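Local coordinates for Hydrogenase/urease maturation factor HypB (Helicobacter pylori, PDB 4LPS), which is a low-activity GTPase required for inserting nickel into the metal centre of [NiFe] hydrogenase and for maturation of urease, at residues F173-M186 and L204-K216. Residues are numbered along the deposited sequence; the frame is centred on the assembly and turned at random.
With GDP (guanosine-5'-diphosphate), chain D.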
ATOM      1  N   PHE A 173      11.155   5.695   1.599  1.00 12.68           N
ATOM      2  CA  PHE A 173      10.333   6.898   1.626  1.00 15.54           C
ATOM      3  C   PHE A 173      10.474   7.749   0.357  1.00 16.95           C
ATOM      4  O   PHE A 173       9.580   8.530   0.036  1.00 16.49           O
ATOM      5  CB  PHE A 173      10.657   7.725   2.871  1.00 14.89           C
ATOM      6  CG  PHE A 173      10.099   7.139   4.138  1.00 12.79           C
ATOM      7  CD1 PHE A 173       8.776   7.362   4.490  1.00 12.41           C
ATOM      8  CD2 PHE A 173      10.881   6.341   4.962  1.00 12.63           C
ATOM      9  CE1 PHE A 173       8.246   6.820   5.652  1.00 11.98           C
ATOM     10  CE2 PHE A 173      10.359   5.794   6.124  1.00 12.23           C
ATOM     11  CZ  PHE A 173       9.042   6.032   6.469  1.00 11.73           C
ATOM     12  N   MET A 174      11.590   7.605  -0.355  1.00 16.84           N
ATOM     13  CA  MET A 174      11.759   8.287  -1.639  1.00 19.33           C
ATOM     14  C   MET A 174      10.924   7.661  -2.766  1.00 15.68           C
ATOM     15  O   MET A 174      10.744   8.276  -3.815  1.00 23.03           O
ATOM     16  CB  MET A 174      13.237   8.334  -2.044  1.00 20.88           C
ATOM     17  CG  MET A 174      14.003   9.499  -1.421  1.00 26.24           C
ATOM     18  SD  MET A 174      15.741   9.578  -1.907  1.00 59.46           S
ATOM     19  CE  MET A 174      16.384   8.071  -1.184  1.00 54.24           C
ATOM     20  N   CYS A 175      10.424   6.444  -2.568  1.00 13.49           N
ATOM     21  CA  CYS A 175       9.580   5.832  -3.592  1.00 17.23           C
ATOM     22  C   CYS A 175       8.095   6.075  -3.326  1.00 15.70           C
ATOM     23  O   CYS A 175       7.240   5.673  -4.117  1.00 20.07           O
ATOM     24  CB  CYS A 175       9.857   4.329  -3.695  1.00 23.16           C
ATOM     25  SG  CYS A 175       8.992   3.285  -2.517  1.00 38.62           S
ATOM     26  N   ALA A 176       7.795   6.738  -2.213  1.00 12.78           N
ATOM     27  CA  ALA A 176       6.414   7.008  -1.828  1.00 13.94           C
ATOM     28  C   ALA A 176       5.787   8.123  -2.662  1.00 15.29           C
ATOM     29  O   ALA A 176       6.371   9.196  -2.825  1.00 14.16           O
ATOM     30  CB  ALA A 176       6.339   7.360  -0.352  1.00 15.68           C
ATOM     31  N   ASP A 177       4.592   7.859  -3.180  1.00 14.37           N
ATOM     32  CA  ASP A 177       3.754   8.897  -3.765  1.00 18.28           C
ATOM     33  C   ASP A 177       2.915   9.541  -2.673  1.00 21.35           C
ATOM     34  O   ASP A 177       2.297  10.584  -2.878  1.00 25.87           O
ATOM     35  CB  ASP A 177       2.857   8.319  -4.860  1.00 16.95           C
ATOM     36  CG  ASP A 177       3.645   7.669  -5.970  1.00 17.00           C
ATOM     37  OD1 ASP A 177       4.242   8.409  -6.779  1.00 17.44           O
ATOM     38  OD2 ASP A 177       3.680   6.422  -6.030  1.00 19.79           O
ATOM     39  N   ALA A 178       2.897   8.895  -1.513  1.00 17.93           N
ATOM     40  CA  ALA A 178       2.216   9.411  -0.335  1.00 18.70           C
ATOM     41  C   ALA A 178       2.728   8.691   0.902  1.00 16.82           C
ATOM     42  O   ALA A 178       3.074   7.509   0.847  1.00 16.47           O
ATOM     43  CB  ALA A 178       0.706   9.241  -0.466  1.00 16.94           C
ATOM     44  N   VAL A 179       2.776   9.406   2.017  1.00 12.91           N
ATOM     45  CA  VAL A 179       3.170   8.806   3.280  1.00 13.60           C
ATOM     46  C   VAL A 179       2.014   8.917   4.260  1.00 13.20           C
ATOM     47  O   VAL A 179       1.397   9.978   4.397  1.00 14.06           O
ATOM     48  CB  VAL A 179       4.436   9.475   3.874  1.00 15.22           C
ATOM     49  CG1 VAL A 179       4.825   8.818   5.194  1.00 12.29           C
ATOM     50  CG2 VAL A 179       5.589   9.395   2.895  1.00 17.46           C
ATOM     51  N   ILE A 180       1.710   7.813   4.929  1.00 13.48           N
ATOM     52  CA  ILE A 180       0.692   7.812   5.967  1.00 11.75           C
ATOM     53  C   ILE A 180       1.329   7.655   7.340  1.00 12.00           C
ATOM     54  O   ILE A 180       1.999   6.657   7.605  1.00 10.93           O
ATOM     55  CB  ILE A 180      -0.329   6.676   5.751  1.00 12.24           C
ATOM     56  CG1 ILE A 180      -1.073   6.870   4.428  1.00 11.62           C
ATOM     57  CG2 ILE A 180      -1.305   6.597   6.916  1.00 11.35           C
ATOM     58  CD1 ILE A 180      -1.878   5.661   4.010  1.00 11.36           C
ATOM     59  N   ILE A 181       1.124   8.639   8.212  1.00 15.26           N
ATOM     60  CA  ILE A 181       1.486   8.478   9.614  1.00 14.91           C
ATOM     61  C   ILE A 181       0.338   7.756  10.304  1.00 14.11           C
ATOM     62  O   ILE A 181      -0.688   8.360  10.622  1.00 12.46           O
ATOM     63  CB  ILE A 181       1.766   9.828  10.309  1.00 13.52           C
ATOM     64  CG1 ILE A 181       2.907  10.569   9.605  1.00 12.96           C
ATOM     65  CG2 ILE A 181       2.113   9.611  11.778  1.00 12.43           C
ATOM     66  CD1 ILE A 181       3.207  11.944  10.188  1.00 13.86           C
ATOM     67  N   SER A 182       0.511   6.459  10.527  1.00 13.33           N
ATOM     68  CA  SER A 182      -0.581   5.631  11.020  1.00 14.16           C
ATOM     69  C   SER A 182      -0.554   5.546  12.539  1.00 11.15           C
ATOM     70  O   SER A 182       0.442   5.914  13.168  1.00 10.95           O
ATOM     71  CB  SER A 182      -0.524   4.234  10.397  1.00 11.64           C
ATOM     72  OG  SER A 182       0.717   3.601  10.632  1.00 13.23           O
ATOM     73  N   LYS A 183      -1.660   5.074  13.115  1.00 11.02           N
ATOM     74  CA  LYS A 183      -1.855   5.049  14.565  1.00 11.22           C
ATOM     75  C   LYS A 183      -1.641   6.441  15.161  1.00 13.51           C
ATOM     76  O   LYS A 183      -0.987   6.602  16.194  1.00 11.78           O
ATOM     77  CB  LYS A 183      -0.924   4.021  15.220  1.00 11.28           C
ATOM     78  CG  LYS A 183      -0.892   2.681  14.483  1.00 12.56           C
ATOM     79  CD  LYS A 183      -0.113   1.616  15.247  1.00 12.65           C
ATOM     80  CE  LYS A 183      -0.045   0.319  14.449  1.00 12.07           C
ATOM     81  NZ  LYS A 183       0.639  -0.785  15.191  1.00  9.91           N
ATOM     82  N   ALA A 184      -2.211   7.444  14.499  1.00 12.15           N
ATOM     83  CA  ALA A 184      -2.041   8.836  14.901  1.00 16.93           C
ATOM     84  C   ALA A 184      -2.663   9.137  16.268  1.00 15.99           C
ATOM     85  O   ALA A 184      -2.345  10.152  16.890  1.00 12.95           O
ATOM     86  CB  ALA A 184      -2.630   9.755  13.842  1.00 12.65           C
ATOM     87  N   ASP A 185      -3.546   8.254  16.726  1.00 14.33           N
ATOM     88  CA  ASP A 185      -4.104   8.349  18.073  1.00 16.72           C
ATOM     89  C   ASP A 185      -3.036   8.218  19.164  1.00 16.48           C
ATOM     90  O   ASP A 185      -3.275   8.578  20.317  1.00 15.66           O
ATOM     91  CB  ASP A 185      -5.185   7.283  18.272  1.00 16.18           C
ATOM     92  CG  ASP A 185      -4.698   5.890  17.922  1.00 16.42           C
ATOM     93  OD1 ASP A 185      -4.423   5.633  16.730  1.00 16.02           O
ATOM     94  OD2 ASP A 185      -4.596   5.045  18.838  1.00 14.46           O
ATOM     95  N   MET A 186      -1.868   7.695  18.792  1.00 12.90           N
ATOM     96  CA  MET A 186      -0.803   7.396  19.750  1.00 12.54           C
ATOM     97  C   MET A 186       0.274   8.482  19.859  1.00 13.53           C
ATOM     98  O   MET A 186       1.279   8.292  20.549  1.00 14.86           O
ATOM     99  CB  MET A 186      -0.143   6.062  19.384  1.00 17.76           C
ATOM    100  CG  MET A 186      -1.052   4.847  19.530  1.00 20.70           C
ATOM    101  SD  MET A 186      -1.228   4.334  21.249  1.00 27.47           S
ATOM    102  CE  MET A 186      -2.859   3.595  21.229  1.00 32.65           C
ATOM    103  N   LEU A 204      13.652  14.743   1.523  1.00 23.35           N
ATOM    104  CA  LEU A 204      13.692  13.564   0.664  1.00 24.96           C
ATOM    105  C   LEU A 204      12.800  13.706  -0.562  1.00 24.68           C
ATOM    106  O   LEU A 204      13.255  13.539  -1.694  1.00 26.93           O
ATOM    107  CB  LEU A 204      13.274  12.320   1.452  1.00 24.74           C
ATOM    108  CG  LEU A 204      14.367  11.335   1.868  1.00 26.98           C
ATOM    109  CD1 LEU A 204      15.539  12.070   2.488  1.00 26.08           C
ATOM    110  CD2 LEU A 204      13.806  10.305   2.834  1.00 25.10           C
ATOM    111  N   LYS A 205      11.530  14.019  -0.327  1.00 24.66           N
ATOM    112  CA  LYS A 205      10.528  14.008  -1.386  1.00 23.95           C
ATOM    113  C   LYS A 205       9.392  14.963  -1.031  1.00 26.26           C
ATOM    114  O   LYS A 205       8.330  14.533  -0.577  1.00 26.05           O
ATOM    115  CB  LYS A 205      10.003  12.586  -1.601  1.00 22.41           C
ATOM    116  CG  LYS A 205       9.104  12.409  -2.816  1.00 23.28           C
ATOM    117  CD  LYS A 205       9.434  11.106  -3.530  1.00 23.14           C
ATOM    118  CE  LYS A 205       8.549  10.877  -4.746  1.00 20.50           C
ATOM    119  NZ  LYS A 205       8.287   9.421  -4.947  1.00 23.98           N
ATOM    120  N   PRO A 206       9.626  16.271  -1.222  1.00 28.41           N
ATOM    121  CA  PRO A 206       8.694  17.323  -0.802  1.00 30.13           C
ATOM    122  C   PRO A 206       7.351  17.295  -1.529  1.00 28.85           C
ATOM    123  O   PRO A 206       6.387  17.856  -1.007  1.00 27.36           O
ATOM    124  CB  PRO A 206       9.459  18.616  -1.131  1.00 35.05           C
ATOM    125  CG  PRO A 206      10.431  18.218  -2.188  1.00 34.73           C
ATOM    126  CD  PRO A 206      10.857  16.840  -1.794  1.00 31.31           C
ATOM    127  N   GLU A 207       7.282  16.658  -2.697  1.00 30.37           N
ATOM    128  CA  GLU A 207       6.031  16.609  -3.454  1.00 31.69           C
ATOM    129  C   GLU A 207       5.047  15.593  -2.877  1.00 25.69           C
ATOM    130  O   GLU A 207       3.853  15.634  -3.178  1.00 24.58           O
ATOM    131  CB  GLU A 207       6.297  16.287  -4.929  1.00 36.72           C
ATOM    132  CG  GLU A 207       6.832  14.884  -5.192  1.00 39.13           C
ATOM    133  CD  GLU A 207       8.341  14.843  -5.336  1.00 44.73           C
ATOM    134  OE1 GLU A 207       9.035  15.487  -4.521  1.00 41.50           O
ATOM    135  OE2 GLU A 207       8.833  14.164  -6.263  1.00 49.01           O
ATOM    136  N   ALA A 208       5.548  14.677  -2.055  1.00 24.10           N
ATOM    137  CA  ALA A 208       4.710  13.616  -1.506  1.00 20.20           C
ATOM    138  C   ALA A 208       3.867  14.129  -0.342  1.00 21.55           C
ATOM    139  O   ALA A 208       4.401  14.690   0.619  1.00 20.69           O
ATOM    140  CB  ALA A 208       5.565  12.441  -1.059  1.00 18.38           C
ATOM    141  N   PRO A 209       2.543  13.935  -0.423  1.00 18.56           N
ATOM    142  CA  PRO A 209       1.634  14.338   0.655  1.00 20.46           C
ATOM    143  C   PRO A 209       1.765  13.438   1.880  1.00 23.87           C
ATOM    144  O   PRO A 209       2.135  12.273   1.744  1.00 16.40           O
ATOM    145  CB  PRO A 209       0.251  14.201   0.013  1.00 18.47           C
ATOM    146  CG  PRO A 209       0.432  13.146  -1.031  1.00 17.58           C
ATOM    147  CD  PRO A 209       1.814  13.378  -1.577  1.00 18.10           C
ATOM    148  N   ILE A 210       1.487  13.983   3.059  1.00 17.91           N
ATOM    149  CA  ILE A 210       1.544  13.212   4.295  1.00 17.03           C
ATOM    150  C   ILE A 210       0.170  13.186   4.960  1.00 17.05           C
ATOM    151  O   ILE A 210      -0.484  14.223   5.096  1.00 18.14           O
ATOM    152  CB  ILE A 210       2.593  13.786   5.280  1.00 20.10           C
ATOM    153  CG1 ILE A 210       3.952  13.926   4.586  1.00 23.10           C
ATOM    154  CG2 ILE A 210       2.721  12.902   6.507  1.00 18.74           C
ATOM    155  CD1 ILE A 210       5.043  14.523   5.465  1.00 23.81           C
ATOM    156  N   PHE A 211      -0.266  12.000   5.370  1.00 15.85           N
ATOM    157  CA  PHE A 211      -1.575  11.841   5.994  1.00 16.97           C
ATOM    158  C   PHE A 211      -1.465  11.346   7.429  1.00 15.60           C
ATOM    159  O   PHE A 211      -0.759  10.378   7.704  1.00 14.65           O
ATOM    160  CB  PHE A 211      -2.434  10.864   5.188  1.00 18.55           C
ATOM    161  CG  PHE A 211      -2.802  11.358   3.819  1.00 23.41           C
ATOM    162  CD1 PHE A 211      -2.001  11.068   2.724  1.00 22.02           C
ATOM    163  CD2 PHE A 211      -3.949  12.113   3.626  1.00 25.27           C
ATOM    164  CE1 PHE A 211      -2.334  11.522   1.464  1.00 21.75           C
ATOM    165  CE2 PHE A 211      -4.291  12.568   2.365  1.00 27.47           C
ATOM    166  CZ  PHE A 211      -3.481  12.272   1.283  1.00 24.67           C
ATOM    167  N   LEU A 212      -2.172  12.013   8.335  1.00 16.54           N
ATOM    168  CA  LEU A 212      -2.363  11.501   9.685  1.00 16.38           C
ATOM    169  C   LEU A 212      -3.569  10.576   9.680  1.00 16.58           C
ATOM    170  O   LEU A 212      -4.665  10.977   9.290  1.00 20.90           O
ATOM    171  CB  LEU A 212      -2.562  12.641  10.685  1.00 17.78           C
ATOM    172  CG  LEU A 212      -1.311  13.373  11.171  1.00 18.23           C
ATOM    173  CD1 LEU A 212      -1.689  14.690  11.834  1.00 23.72           C
ATOM    174  CD2 LEU A 212      -0.523  12.497  12.134  1.00 17.40           C
ATOM    175  N   MET A 213      -3.367   9.333  10.099  1.00 15.07           N
ATOM    176  CA  MET A 213      -4.435   8.346  10.048  1.00 14.91           C
ATOM    177  C   MET A 213      -4.539   7.573  11.349  1.00 14.79           C
ATOM    178  O   MET A 213      -3.531   7.191  11.940  1.00 15.47           O
ATOM    179  CB  MET A 213      -4.214   7.379   8.880  1.00 16.16           C
ATOM    180  CG  MET A 213      -5.076   6.122   8.948  1.00 22.38           C
ATOM    181  SD  MET A 213      -5.007   5.095   7.470  1.00 38.16           S
ATOM    182  CE  MET A 213      -5.285   6.327   6.199  1.00 17.33           C
ATOM    183  N   SER A 214      -5.770   7.348  11.789  1.00 17.72           N
ATOM    184  CA  SER A 214      -6.034   6.471  12.920  1.00 17.21           C
ATOM    185  C   SER A 214      -7.254   5.609  12.628  1.00 19.12           C
ATOM    186  O   SER A 214      -8.224   6.076  12.029  1.00 18.72           O
ATOM    187  CB  SER A 214      -6.237   7.287  14.199  1.00 19.26           C
ATOM    188  OG  SER A 214      -6.599   6.455  15.284  1.00 19.66           O
ATOM    189  N   SER A 215      -7.193   4.346  13.035  1.00 19.11           N
ATOM    190  CA  SER A 215      -8.338   3.452  12.926  1.00 23.44           C
ATOM    191  C   SER A 215      -9.504   3.940  13.782  1.00 23.56           C
ATOM    192  O   SER A 215     -10.648   3.528  13.587  1.00 23.57           O
ATOM    193  CB  SER A 215      -7.943   2.031  13.331  1.00 25.05           C
ATOM    194  OG  SER A 215      -7.473   2.000  14.666  1.00 26.67           O
ATOM    195  N   LYS A 216      -9.200   4.822  14.729  1.00 21.87           N
ATOM    196  CA  LYS A 216     -10.203   5.385  15.623  1.00 25.45           C
ATOM    197  C   LYS A 216     -10.770   6.684  15.062  1.00 28.50           C
ATOM    198  O   LYS A 216     -11.620   7.319  15.685  1.00 30.08           O
ATOM    199  CB  LYS A 216      -9.599   5.624  17.005  1.00 29.28           C
ATOM    200  CG  LYS A 216      -9.059   4.361  17.662  1.00 29.82           C
ATOM    201  CD  LYS A 216      -8.399   4.664  18.999  1.00 32.95           C
ATOM    202  CE  LYS A 216      -8.080   3.383  19.757  0.71 35.73           C
ATOM    203  NZ  LYS A 216      -6.942   3.564  20.706  1.00 38.22           N
TER
HETATM  204  PB  GDP D 302      -0.074  -4.724   9.581  1.00 14.28           P
HETATM  205  O1B GDP D 302       0.726  -5.875  10.139  1.00 14.98           O
HETATM  206  O2B GDP D 302      -1.060  -5.215   8.552  1.00  8.10           O
HETATM  207  O3B GDP D 302       0.838  -3.725   8.913  1.00 15.20           O
HETATM  208  O3A GDP D 302      -0.840  -3.978  10.778  1.00 18.89           O
HETATM  209  PA  GDP D 302      -2.107  -4.611  11.549  1.00 17.29           P
HETATM  210  O1A GDP D 302      -3.383  -4.236  10.842  1.00 13.76           O
HETATM  211  O2A GDP D 302      -1.987  -6.105  11.706  1.00 17.91           O
HETATM  212  O5' GDP D 302      -2.048  -3.852  12.956  1.00 13.35           O
HETATM  213  C5' GDP D 302      -1.156  -4.288  13.980  1.00 13.08           C
HETATM  214  C4' GDP D 302      -1.685  -3.802  15.321  1.00 13.40           C
HETATM  215  O4' GDP D 302      -1.854  -2.384  15.284  1.00 17.36           O
HETATM  216  C3' GDP D 302      -3.054  -4.392  15.607  1.00 15.26           C
HETATM  217  O3' GDP D 302      -3.105  -4.723  16.998  1.00 13.26           O
HETATM  218  C2' GDP D 302      -4.032  -3.272  15.340  1.00 14.01           C
HETATM  219  O2' GDP D 302      -5.153  -3.364  16.218  1.00 12.65           O
HETATM  220  C1' GDP D 302      -3.195  -2.049  15.656  1.00 16.50           C
HETATM  221  N9  GDP D 302      -3.618  -0.845  14.906  1.00 14.86           N
HETATM  222  C8  GDP D 302      -3.842  -0.724  13.583  1.00 10.86           C
HETATM  223  N7  GDP D 302      -4.188   0.551  13.275  1.00 13.36           N
HETATM  224  C5  GDP D 302      -4.174   1.269  14.416  1.00 13.38           C
HETATM  225  C6  GDP D 302      -4.434   2.672  14.817  1.00 13.35           C
HETATM  226  O6  GDP D 302      -4.766   3.529  13.974  1.00 15.97           O
HETATM  227  N1  GDP D 302      -4.302   2.997  16.110  1.00 14.40           N
HETATM  228  C2  GDP D 302      -3.945   2.092  17.041  1.00 14.35           C
HETATM  229  N2  GDP D 302      -3.829   2.482  18.332  1.00 10.72           N
HETATM  230  N3  GDP D 302      -3.691   0.794  16.747  1.00 14.74           N
HETATM  231  C4  GDP D 302      -3.789   0.340  15.480  1.00 16.11           C
HETATM  232  O   HOH W   1       6.934   8.949  -6.874  1.00 26.78           O
HETATM  233  O   HOH W   2      -5.486   5.862  21.432  1.00 27.76           O
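Asp-185 and Ser-214 meet where the edge of the parallel sheet runs into the guanine pocket. The Asp-185 carboxylate grips the N1/N2 edge of guanine, OD1 accepting from N1 of GDP and OD2 from the N2 amino group, the latter at 2.7 Å and nearly straight (169°). Ser-214 OG donates to Asp-185 OD1 at 2.7 Å from above the carboxylate plane, so that OD1 takes two bonds. Lys-216 NZ makes a salt bridge to Asp-185 OD2, its hydrogen bond long and weak at 3.3 Å, backed by a water between the two. At the neighbouring O6, Ser-215 N gives a 2.7 Å bond to GDP O6. The Lys-183 chain, extended beyond CG, lies over one face of the purine, and its NZ reaches GDP O4' and also Gly-56 O.

A second shell sets these groups. Ser-214 OG accepts from Lys-216 N in an ST turn, while Ala-184 N donates to Met-213 O (2.9 Å), tying the Asp-185 turn to the residue that follows strand 210-212. Behind it, strands 178-182 and 210-212 pair in parallel, joined through helix 194-204 as a beta-alpha-beta unit. Ile-180 CG2 packs on Met-213 CB at 3.6 Å; on the other face Ile-181 CD1 meets Ile-210 CG2. At the far end Lys-205, bent at chi2 (139°), brings NZ above the carbonyl planes of Met-174 and Ala-176, 2.9 Å from each O.

Such matched donors and acceptors, with Lys-183 and Asp-185 in an SKAD version of the NKxD motif of GTPases, are consistent with selection of guanine: adenine would present neither the N1-H nor the N2 amino group that Asp-185 reads.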